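Local coordinates for protein putative exonuclease (Eubacterium rectale, PDB 3L0A) that is a putative exonuclease of the PDDEXK-like clan that binds zinc and probably acts as a hydrolase, at residues A[190-194]-A[205-209]; A[171-176]-A[213-218]. All coordinates share one frame; numbering follows the deposited sequence.

Interaction 1: residues A[190-194]-A[205-209]; sequences PFFIA and RIIHV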
ATOM      1  N   PRO A 190       8.303  23.591  29.056  1.00 19.47           N
ATOM      2  CA  PRO A 190       7.369  22.928  28.159  1.00 18.63           C
ATOM      3  C   PRO A 190       8.051  22.352  26.906  1.00 18.75           C
ATOM      4  O   PRO A 190       9.093  22.862  26.455  1.00 17.25           O
ATOM      5  CB  PRO A 190       6.394  24.055  27.780  1.00 18.35           C
ATOM      6  CG  PRO A 190       7.142  25.276  27.928  1.00 18.51           C
ATOM      7  CD  PRO A 190       8.100  25.055  29.044  1.00 19.07           C
ATOM      8  N   PHE A 191       7.443  21.300  26.344  1.00 18.93           N
ATOM      9  CA  PHE A 191       7.998  20.594  25.212  1.00 18.47           C
ATOM     10  C   PHE A 191       7.026  20.711  24.045  1.00 18.96           C
ATOM     11  O   PHE A 191       5.828  20.422  24.182  1.00 18.41           O
ATOM     12  CB  PHE A 191       8.236  19.135  25.582  1.00 18.80           C
ATOM     13  CG  PHE A 191       8.881  18.333  24.493  1.00 17.86           C
ATOM     14  CD1 PHE A 191      10.233  18.458  24.232  1.00 14.62           C
ATOM     15  CD2 PHE A 191       8.135  17.443  23.730  1.00 18.08           C
ATOM     16  CE1 PHE A 191      10.829  17.754  23.201  1.00 15.21           C
ATOM     17  CE2 PHE A 191       8.716  16.724  22.728  1.00 18.88           C
ATOM     18  CZ  PHE A 191      10.080  16.869  22.464  1.00 18.70           C
ATOM     19  N   PHE A 192       7.575  21.165  22.914  1.00 19.55           N
ATOM     20  CA  PHE A 192       6.875  21.332  21.650  1.00 19.63           C
ATOM     21  C   PHE A 192       7.581  20.558  20.539  1.00 19.51           C
ATOM     22  O   PHE A 192       8.813  20.579  20.440  1.00 20.54           O
ATOM     23  CB  PHE A 192       6.885  22.790  21.247  1.00 19.85           C
ATOM     24  CG  PHE A 192       6.240  23.717  22.241  1.00 19.91           C
ATOM     25  CD1 PHE A 192       6.990  24.298  23.257  1.00 18.16           C
ATOM     26  CD2 PHE A 192       4.883  24.036  22.135  1.00 20.37           C
ATOM     27  CE1 PHE A 192       6.390  25.165  24.184  1.00 18.83           C
ATOM     28  CE2 PHE A 192       4.284  24.938  23.033  1.00 20.12           C
ATOM     29  CZ  PHE A 192       5.046  25.494  24.065  1.00 18.74           C
ATOM     30  N   ILE A 193       6.790  19.876  19.722  1.00 18.66           N
ATOM     31  CA  ILE A 193       7.234  19.305  18.461  1.00 18.01           C
ATOM     32  C   ILE A 193       6.877  20.261  17.350  1.00 18.10           C
ATOM     33  O   ILE A 193       5.730  20.722  17.238  1.00 17.79           O
ATOM     34  CB  ILE A 193       6.579  17.936  18.221  1.00 18.31           C
ATOM     35  CG1 ILE A 193       7.170  16.913  19.209  1.00 17.41           C
ATOM     36  CG2 ILE A 193       6.790  17.482  16.774  1.00 16.52           C
ATOM     37  CD1 ILE A 193       6.337  15.651  19.400  1.00 18.74           C
ATOM     38  N   ALA A 194       7.872  20.628  16.555  1.00 17.93           N
ATOM     39  CA  ALA A 194       7.640  21.510  15.425  1.00 17.65           C
ATOM     40  C   ALA A 194       7.559  20.575  14.229  1.00 17.98           C
ATOM     41  O   ALA A 194       8.585  20.176  13.676  1.00 18.67           O
ATOM     42  CB  ALA A 194       8.793  22.535  15.279  1.00 17.20           C
ATOM     43  N   ARG A 205       2.612  22.433  11.869  1.00 20.84           N
ATOM     44  CA  ARG A 205       2.029  22.636  13.205  1.00 20.50           C
ATOM     45  C   ARG A 205       3.112  22.732  14.262  1.00 20.01           C
ATOM     46  O   ARG A 205       4.096  21.998  14.205  1.00 20.60           O
ATOM     47  CB  ARG A 205       1.171  21.428  13.639  1.00 20.34           C
ATOM     48  CG  ARG A 205      -0.113  21.176  12.906  1.00 19.38           C
ATOM     49  CD  ARG A 205      -1.073  22.290  13.002  1.00 22.74           C
ATOM     50  NE  ARG A 205      -2.316  21.983  12.287  1.00 24.23           N
ATOM     51  CZ  ARG A 205      -3.381  22.794  12.290  1.00 25.74           C
ATOM     52  NH1 ARG A 205      -3.357  23.947  12.956  1.00 26.50           N
ATOM     53  NH2 ARG A 205      -4.482  22.454  11.632  1.00 24.70           N
ATOM     54  N   ILE A 206       2.886  23.576  15.262  1.00 19.57           N
ATOM     55  CA  ILE A 206       3.571  23.506  16.557  1.00 19.13           C
ATOM     56  C   ILE A 206       2.678  22.723  17.518  1.00 19.69           C
ATOM     57  O   ILE A 206       1.532  23.106  17.739  1.00 22.33           O
ATOM     58  CB  ILE A 206       3.829  24.923  17.124  1.00 18.84           C
ATOM     59  CG1 ILE A 206       4.857  25.677  16.273  1.00 17.85           C
ATOM     60  CG2 ILE A 206       4.386  24.847  18.526  1.00 19.13           C
ATOM     61  CD1 ILE A 206       6.230  24.861  16.020  1.00 15.19           C
ATOM     62  N   ILE A 207       3.159  21.606  18.071  1.00 20.01           N
ATOM     63  CA  ILE A 207       2.339  20.780  18.959  1.00 18.99           C
ATOM     64  C   ILE A 207       2.925  20.749  20.382  1.00 18.57           C
ATOM     65  O   ILE A 207       4.014  20.214  20.588  1.00 18.78           O
ATOM     66  CB  ILE A 207       2.245  19.360  18.452  1.00 19.22           C
ATOM     67  CG1 ILE A 207       1.761  19.346  17.005  1.00 20.62           C
ATOM     68  CG2 ILE A 207       1.302  18.501  19.346  1.00 17.70           C
ATOM     69  CD1 ILE A 207       2.522  18.459  16.106  1.00 17.42           C
ATOM     70  N   HIS A 208       2.191  21.299  21.350  1.00 17.80           N
ATOM     71  CA  HIS A 208       2.560  21.208  22.778  1.00 17.70           C
ATOM     72  C   HIS A 208       2.157  19.838  23.346  1.00 17.77           C
ATOM     73  O   HIS A 208       0.970  19.462  23.330  1.00 17.76           O
ATOM     74  CB  HIS A 208       1.870  22.299  23.537  1.00 17.14           C
ATOM     75  CG  HIS A 208       2.271  22.405  24.977  1.00 18.40           C
ATOM     76  ND1 HIS A 208       1.636  23.259  25.858  1.00 15.98           N
ATOM     77  CD2 HIS A 208       3.208  21.742  25.698  1.00 16.96           C
ATOM     78  CE1 HIS A 208       2.165  23.100  27.062  1.00 18.29           C
ATOM     79  NE2 HIS A 208       3.104  22.169  26.992  1.00 16.18           N
ATOM     80  N   VAL A 209       3.154  19.094  23.819  1.00 17.74           N
ATOM     81  CA  VAL A 209       2.944  17.802  24.497  1.00 17.57           C
ATOM     82  C   VAL A 209       2.918  18.099  25.999  1.00 17.91           C
ATOM     83  O   VAL A 209       3.940  18.424  26.577  1.00 18.41           O
ATOM     84  CB  VAL A 209       4.084  16.806  24.166  1.00 18.55           C
ATOM     85  CG1 VAL A 209       3.802  15.433  24.768  1.00 16.45           C
ATOM     86  CG2 VAL A 209       4.317  16.705  22.645  1.00 15.98           C
TER
HETATM   87  O   HOH W   1       5.031  20.416  28.141  1.00 24.36           O

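Interaction 2: residues A[171-176]-A[213-218]; sequences DIQGAV and YLQEAL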
ATOM      1  N   ASP A 171       6.423  11.168  23.505  1.00 22.03           N
ATOM      2  CA  ASP A 171       6.168  11.521  24.886  1.00 21.70           C
ATOM      3  C   ASP A 171       7.393  11.147  25.725  1.00 21.59           C
ATOM      4  O   ASP A 171       7.762  11.912  26.584  1.00 21.04           O
ATOM      5  CB  ASP A 171       4.836  10.954  25.425  1.00 21.70           C
ATOM      6  CG  ASP A 171       4.682   9.472  25.223  1.00 22.25           C
ATOM      7  OD1 ASP A 171       5.490   8.862  24.471  1.00 20.68           O
ATOM      8  OD2 ASP A 171       3.724   8.925  25.815  1.00 21.94           O
ATOM      9  N   ILE A 172       8.060  10.029  25.428  1.00 21.27           N
ATOM     10  CA  ILE A 172       9.315   9.630  26.134  1.00 21.25           C
ATOM     11  C   ILE A 172      10.407  10.689  25.901  1.00 21.13           C
ATOM     12  O   ILE A 172      10.988  11.231  26.835  1.00 21.20           O
ATOM     13  CB  ILE A 172       9.877   8.250  25.679  1.00 21.74           C
ATOM     14  CG1 ILE A 172       8.810   7.105  25.666  1.00 22.52           C
ATOM     15  CG2 ILE A 172      11.073   7.843  26.530  1.00 20.47           C
ATOM     16  CD1 ILE A 172       8.455   6.498  27.021  1.00 25.09           C
ATOM     17  N   GLN A 173      10.668  11.019  24.652  1.00 20.83           N
ATOM     18  CA  GLN A 173      11.688  12.024  24.364  1.00 20.95           C
ATOM     19  C   GLN A 173      11.468  13.341  25.124  1.00 20.19           C
ATOM     20  O   GLN A 173      12.397  13.892  25.725  1.00 19.97           O
ATOM     21  CB  GLN A 173      11.752  12.306  22.861  1.00 21.33           C
ATOM     22  CG  GLN A 173      12.877  13.271  22.450  1.00 23.24           C
ATOM     23  CD  GLN A 173      12.874  13.509  20.963  1.00 26.68           C
ATOM     24  OE1 GLN A 173      11.818  13.664  20.388  1.00 29.88           O
ATOM     25  NE2 GLN A 173      14.054  13.518  20.326  1.00 29.20           N
ATOM     26  N   GLY A 174      10.242  13.852  25.071  1.00 19.00           N
ATOM     27  CA  GLY A 174       9.929  15.085  25.747  1.00 18.50           C
ATOM     28  C   GLY A 174      10.181  15.028  27.246  1.00 17.33           C
ATOM     29  O   GLY A 174      10.793  15.937  27.792  1.00 16.07           O
ATOM     30  N   ALA A 175       9.735  13.935  27.881  1.00 16.50           N
ATOM     31  CA  ALA A 175       9.865  13.725  29.327  1.00 16.48           C
ATOM     32  C   ALA A 175      11.294  13.754  29.817  1.00 16.14           C
ATOM     33  O   ALA A 175      11.578  14.406  30.849  1.00 16.62           O
ATOM     34  CB  ALA A 175       9.206  12.453  29.758  1.00 16.05           C
ATOM     35  N   VAL A 176      12.179  13.086  29.081  1.00 15.89           N
ATOM     36  CA  VAL A 176      13.587  12.958  29.467  1.00 16.21           C
ATOM     37  C   VAL A 176      14.278  14.274  29.226  1.00 17.05           C
ATOM     38  O   VAL A 176      14.892  14.844  30.135  1.00 16.92           O
ATOM     39  CB  VAL A 176      14.298  11.859  28.665  1.00 16.45           C
ATOM     40  CG1 VAL A 176      15.813  11.954  28.829  1.00 16.12           C
ATOM     41  CG2 VAL A 176      13.794  10.505  29.101  1.00 15.67           C
ATOM     42  N   TYR A 213       1.172  13.982  30.081  1.00 20.78           N
ATOM     43  CA  TYR A 213       1.623  12.921  29.181  1.00 20.57           C
ATOM     44  C   TYR A 213       3.122  12.645  29.396  1.00 20.98           C
ATOM     45  O   TYR A 213       3.551  11.471  29.423  1.00 20.68           O
ATOM     46  CB  TYR A 213       1.325  13.301  27.717  1.00 20.59           C
ATOM     47  CG  TYR A 213      -0.161  13.378  27.419  1.00 20.75           C
ATOM     48  CD1 TYR A 213      -0.974  12.240  27.523  1.00 22.69           C
ATOM     49  CD2 TYR A 213      -0.766  14.587  27.052  1.00 22.44           C
ATOM     50  CE1 TYR A 213      -2.351  12.295  27.263  1.00 24.15           C
ATOM     51  CE2 TYR A 213      -2.143  14.656  26.796  1.00 23.30           C
ATOM     52  CZ  TYR A 213      -2.935  13.499  26.906  1.00 24.48           C
ATOM     53  OH  TYR A 213      -4.303  13.561  26.652  1.00 25.64           O
ATOM     54  N   LEU A 214       3.907  13.719  29.610  1.00 20.74           N
ATOM     55  CA  LEU A 214       5.325  13.579  29.886  1.00 20.44           C
ATOM     56  C   LEU A 214       5.494  12.801  31.180  1.00 21.44           C
ATOM     57  O   LEU A 214       6.327  11.906  31.237  1.00 21.85           O
ATOM     58  CB  LEU A 214       6.017  14.939  30.013  1.00 20.11           C
ATOM     59  CG  LEU A 214       5.948  15.880  28.806  1.00 19.81           C
ATOM     60  CD1 LEU A 214       6.916  17.066  28.959  1.00 17.24           C
ATOM     61  CD2 LEU A 214       6.194  15.153  27.504  1.00 18.38           C
ATOM     62  N   GLN A 215       4.693  13.132  32.199  1.00 22.01           N
ATOM     63  CA  GLN A 215       4.741  12.441  33.500  1.00 22.68           C
ATOM     64  C   GLN A 215       4.433  10.963  33.397  1.00 22.93           C
ATOM     65  O   GLN A 215       5.120  10.170  34.032  1.00 22.80           O
ATOM     66  CB  GLN A 215       3.800  13.087  34.545  1.00 22.36           C
ATOM     67  N   GLU A 216       3.398  10.588  32.643  1.00 24.02           N
ATOM     68  CA  GLU A 216       3.047   9.156  32.501  1.00 25.50           C
ATOM     69  C   GLU A 216       4.144   8.366  31.780  1.00 25.84           C
ATOM     70  O   GLU A 216       4.356   7.187  32.073  1.00 26.87           O
ATOM     71  CB  GLU A 216       1.664   8.933  31.831  1.00 25.82           C
ATOM     72  CG  GLU A 216       0.447   9.105  32.817  1.00 27.43           C
ATOM     73  N   ALA A 217       4.841   9.012  30.845  1.00 26.23           N
ATOM     74  CA  ALA A 217       5.904   8.352  30.069  1.00 26.09           C
ATOM     75  C   ALA A 217       7.215   8.240  30.848  1.00 26.28           C
ATOM     76  O   ALA A 217       7.946   7.265  30.669  1.00 25.32           O
ATOM     77  CB  ALA A 217       6.148   9.078  28.755  1.00 25.94           C
ATOM     78  N   LEU A 218       7.525   9.247  31.685  1.00 26.66           N
ATOM     79  CA  LEU A 218       8.746   9.214  32.504  1.00 26.85           C
ATOM     80  C   LEU A 218       8.601   8.108  33.527  1.00 27.65           C
ATOM     81  O   LEU A 218       9.592   7.502  33.928  1.00 27.66           O
ATOM     82  CB  LEU A 218       9.007  10.563  33.183  1.00 27.05           C
ATOM     83  CG  LEU A 218      10.371  10.786  33.860  1.00 26.14           C
ATOM     84  CD1 LEU A 218      11.488  10.857  32.820  1.00 24.83           C
ATOM     85  CD2 LEU A 218      10.351  12.057  34.735  1.00 23.47           C
TER
HETATM   86  O   HOH W   2       2.492   9.683  27.839  1.00 29.13           O

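Interaction 1: residues A[190-194]-A[205-209]
F192 and H208 face each other as a non-hydrogen-bonded antiparallel pair, and their rings cross obliquely with the planes at 35°, neither stacked nor edge-to-face. F192 CE2 comes to 3.6 Å from H208 CB, while H208 CD2 lies over one face of the phenyl ring, displaced toward its rim. With chi1 at -59°, CG of F192 lies beside the backbone N and opposite the carbonyl carbon, a setting that also carries CD2 to 3.7 Å from I206 CG2. A leucine at F192 would probably leave the H208 ring without its flat partner and open a gap beside I206. Packing is tight further along the same face, where A194 CB meets I206 CD1 at 3.5 Å. Between these pairs the backbone of I193 is gripped twice: I207 N donates to I193 O at 2.8 Å, in the carbonyl plane and nearly straight at 170°, and I193 N returns a bond to I207 O. On the other face I193 CD1 and V209 CG2 come to 4.0 Å, and V209 CG2 also touches the edge of the F191 ring. The P190 end is looser and wetter. P190 CB stands 3.9 Å from H208 NE2, and a water accepts from F191 N, donates to V209 O and sits in the H208 ring plane 2.8 Å from NE2, which is likely to limit rotation of the imidazole. Strand 140-147 continues the sheet through backbone hydrogen bonds of P190, F192 and A194 with I141, D143 and K145, whereas I207 and H208 pair in parallel with a strand of the second subunit. The segments are paired parts of a beta hairpin, strands 191-197 and 204-209, whose second strand carries the sheet across a subunit interface.

Interaction 2: residues A[171-176]-A[213-218]
A175 CB presses against the backbone of helix 211-232, 3.3 Å from L214 O, and also meets L218 CB at 3.9 Å. The short axes cross at -93° and approach to 8.1 Å, a close, nearly perpendicular packing consistent with the small A175, G174 and A217 at the crossing. L214 can be followed outward: its CB lies 4.1 Å from A175 CB, and with CG beside the backbone N (chi1 -59°) its CD2 branch reaches 3.7 Å from D171 O, close to A175 N and the backbone of G174. The other branch, CD1, turns to F191 CB of the hairpin. One turn further on, A217 CB packs against the D171 carboxylate, while I172 CD1 bends back to touch the same methyl. No direct hydrogen bond joins the two segments; a water bridges D171 OD2 and Y213 O, though its contact with OD2 is so short that its placing is somewhat doubtful, and D171 OD1 takes a weak bond from I172 N within its own helix. Around the crossing, helix 21-28 packs on I172 and V176, strand 126-136 also touches V176, and R166 of helix 164-167 lies against D171 and Y213.

In the fold
Interaction 2 closes a chain loop within which interaction 1 is nested: helix 170-185 leads into strand 191-197, and strand 204-209 into helix 211-232. The helix crossing packs against the hairpin, with the centres 13 Å apart: F191 CD2 lies 3.6 Å from G174 CA, and V209 CG1 is equally near L214 CD2. Both contacts have buried middles and partly exposed margins, interaction 1 being somewhat the more buried; its partly exposed residues include F192 and H208. Their chemistry differs: direct backbone hydrogen bonds unite the strands, while the helices meet through apolar packing of alanines with L214, L218 and I172, with at most a water bridge between them.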